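Local structure of endo-beta-1,4-glucanase (Streptomyces sp., 1OA4) at residues L75-I79 with S80-S84. The protein catalyses the hydrolysis of internal beta-1,4-glucosidic bonds in cellulose, as an endoglucanase of glycoside hydrolase family 12. Sequence-based numbering, arbitrary orientation.
Sequences LPMRI and SSIGS
Two successive i to i+3 backbone hydrogen bonds wind Arg78 to Ile82 into a short 3-10 turn directly after strand 77-78. Ser81 N donates to Arg78 O over 2.9 Å with a bend at the hydrogen (142°), and Ile82 N donates to Ile79 O over 3.0 Å, somewhat straighter.

Apolar contact joins the strand to the end of the turn: Met77 SD meets Ile82 CG1 at 3.7 Å, the methionine chain passing at a slant across this branch of the isoleucine. With chi1 at -169° and chi2 at -179°, Met77 runs out extended as far as SD, which carries the sulfur across the turn to the isoleucine; only at chi3 does the chain bend. Ile82 CD1 reaches back to Ile79 CA at 3.9 Å. Outside the turn, Ile79 packs on Val180 and Ile82 on Lys177 of helix 176-185, while Ile82 also touches Leu195 of strand 194-204.

The serine hydroxyls lie beside the aliphatic part of Arg78, Ser80 OG 3.5 Å from Arg78 CD and Ser81 OG 3.8 Å from Arg78 CB; both serines are solvent-exposed residues. Weak hydrogen bonds tie Ser80 OG to Pro191 O and Arg78 NH1 to Asp192 O, both in the segment leading to strand 194-204.

The turn thus redirects the chain as it leaves strand 77-78 of one sheet toward strand 86-92 of the other in the family 12 beta-sandwich. Two backbone bonds fix its shape, the buried Ile79 and Ile82 pack it on helix 176-185, and the weak bonds of Ser80 and Arg78 add a modest polar tie to the segment before strand 194-204.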
ATOM      1  N   LEU A  75     -14.119   4.257   6.415  1.00 14.19           N
ATOM      2  CA  LEU A  75     -13.172   5.347   6.215  1.00 14.09           C
ATOM      3  C   LEU A  75     -13.811   6.367   5.271  1.00 14.98           C
ATOM      4  O   LEU A  75     -14.594   5.998   4.406  1.00 15.23           O
ATOM      5  CB  LEU A  75     -11.873   4.817   5.611  1.00 13.42           C
ATOM      6  CG  LEU A  75     -11.093   3.838   6.516  1.00 13.80           C
ATOM      7  CD1 LEU A  75      -9.857   3.295   5.808  1.00 13.98           C
ATOM      8  CD2 LEU A  75     -10.704   4.397   7.865  1.00 13.69           C
ATOM      9  N   PRO A  76     -13.441   7.637   5.374  1.00 15.97           N
ATOM     10  CA  PRO A  76     -12.458   8.150   6.328  1.00 16.07           C
ATOM     11  C   PRO A  76     -12.938   8.226   7.784  1.00 15.92           C
ATOM     12  O   PRO A  76     -14.121   8.434   8.056  1.00 16.86           O
ATOM     13  CB  PRO A  76     -12.180   9.560   5.782  1.00 16.52           C
ATOM     14  CG  PRO A  76     -13.459   9.925   5.160  1.00 17.39           C
ATOM     15  CD  PRO A  76     -13.901   8.676   4.444  1.00 15.88           C
ATOM     16  N   MET A  77     -12.010   8.046   8.716  1.00 16.14           N
ATOM     17  CA  MET A  77     -12.320   8.109  10.135  1.00 16.06           C
ATOM     18  C   MET A  77     -11.235   8.869  10.875  1.00 15.95           C
ATOM     19  O   MET A  77     -10.045   8.686  10.606  1.00 14.90           O
ATOM     20  CB  MET A  77     -12.426   6.702  10.719  1.00 16.75           C
ATOM     21  CG  MET A  77     -13.003   6.655  12.127  1.00 17.63           C
ATOM     22  SD  MET A  77     -13.055   4.954  12.751  1.00 20.67           S
ATOM     23  CE  MET A  77     -14.164   4.269  11.671  1.00 19.02           C
ATOM     24  N   ARG A  78     -11.637   9.717  11.821  1.00 15.70           N
ATOM     25  CA  ARG A  78     -10.681  10.450  12.630  1.00 16.41           C
ATOM     26  C   ARG A  78      -9.816   9.466  13.413  1.00 16.17           C
ATOM     27  O   ARG A  78     -10.327   8.527  14.039  1.00 15.36           O
ATOM     28  CB  ARG A  78     -11.398  11.378  13.617  1.00 16.77           C
ATOM     29  CG  ARG A  78     -10.522  12.495  14.121  1.00 19.66           C
ATOM     30  CD  ARG A  78     -11.175  13.401  15.170  1.00 22.40           C
ATOM     31  NE  ARG A  78     -12.307  14.216  14.712  1.00 23.93           N
ATOM     32  CZ  ARG A  78     -12.236  15.370  14.037  1.00 25.41           C
ATOM     33  NH1 ARG A  78     -11.074  15.881  13.642  1.00 24.99           N
ATOM     34  NH2 ARG A  78     -13.364  16.011  13.733  1.00 25.37           N
ATOM     35  N   ILE A  79      -8.514   9.706  13.416  1.00 16.47           N
ATOM     36  CA  ILE A  79      -7.573   8.794  14.056  1.00 16.81           C
ATOM     37  C   ILE A  79      -7.927   8.540  15.519  1.00 17.36           C
ATOM     38  O   ILE A  79      -7.904   7.404  15.984  1.00 17.01           O
ATOM     39  CB  ILE A  79      -6.137   9.340  13.919  1.00 16.60           C
ATOM     40  CG1 ILE A  79      -5.696   9.250  12.460  1.00 17.77           C
ATOM     41  CG2 ILE A  79      -5.192   8.574  14.842  1.00 17.44           C
ATOM     42  CD1 ILE A  79      -4.384   9.959  12.141  1.00 16.71           C
ATOM     43  N   SER A  80      -8.261   9.602  16.244  1.00 17.34           N
ATOM     44  CA  SER A  80      -8.574   9.481  17.664  1.00 18.10           C
ATOM     45  C   SER A  80      -9.838   8.670  17.946  1.00 18.02           C
ATOM     46  O   SER A  80     -10.029   8.172  19.055  1.00 18.68           O
ATOM     47  CB  SER A  80      -8.624  10.857  18.313  1.00 18.28           C
ATOM     48  OG  SER A  80      -9.689  11.615  17.804  1.00 19.67           O
ATOM     49  N   SER A  81     -10.683   8.505  16.938  1.00 17.59           N
ATOM     50  CA  SER A  81     -11.885   7.712  17.101  1.00 18.03           C
ATOM     51  C   SER A  81     -11.668   6.232  16.820  1.00 17.49           C
ATOM     52  O   SER A  81     -12.559   5.421  17.070  1.00 18.72           O
ATOM     53  CB  SER A  81     -12.949   8.230  16.157  1.00 19.09           C
ATOM     54  OG  SER A  81     -13.252   9.576  16.462  1.00 21.37           O
ATOM     55  N   ILE A  82     -10.512   5.882  16.272  1.00 16.11           N
ATOM     56  CA  ILE A  82     -10.255   4.487  15.935  1.00 15.95           C
ATOM     57  C   ILE A  82      -9.903   3.659  17.159  1.00 15.63           C
ATOM     58  O   ILE A  82      -8.957   3.968  17.891  1.00 15.79           O
ATOM     59  CB  ILE A  82      -9.112   4.365  14.930  1.00 15.52           C
ATOM     60  CG1 ILE A  82      -9.464   5.111  13.643  1.00 17.49           C
ATOM     61  CG2 ILE A  82      -8.856   2.894  14.624  1.00 15.54           C
ATOM     62  CD1 ILE A  82      -8.299   5.228  12.669  1.00 18.17           C
ATOM     63  N   GLY A  83     -10.662   2.588  17.359  1.00 15.28           N
ATOM     64  CA  GLY A  83     -10.362   1.647  18.424  1.00 15.14           C
ATOM     65  C   GLY A  83      -9.314   0.642  17.963  1.00 14.66           C
ATOM     66  O   GLY A  83      -8.364   0.337  18.687  1.00 15.73           O
ATOM     67  N   SER A  84      -9.497   0.124  16.750  1.00 14.45           N
ATOM     68  CA  SER A  84      -8.567  -0.813  16.140  1.00 13.13           C
ATOM     69  C   SER A  84      -8.736  -0.759  14.621  1.00 13.08           C
ATOM     70  O   SER A  84      -9.828  -0.471  14.112  1.00 12.37           O
ATOM     71  CB  SER A  84      -8.800  -2.264  16.632  1.00 12.71           C
ATOM     72  OG  SER A  84     -10.122  -2.705  16.367  1.00 14.03           O
TER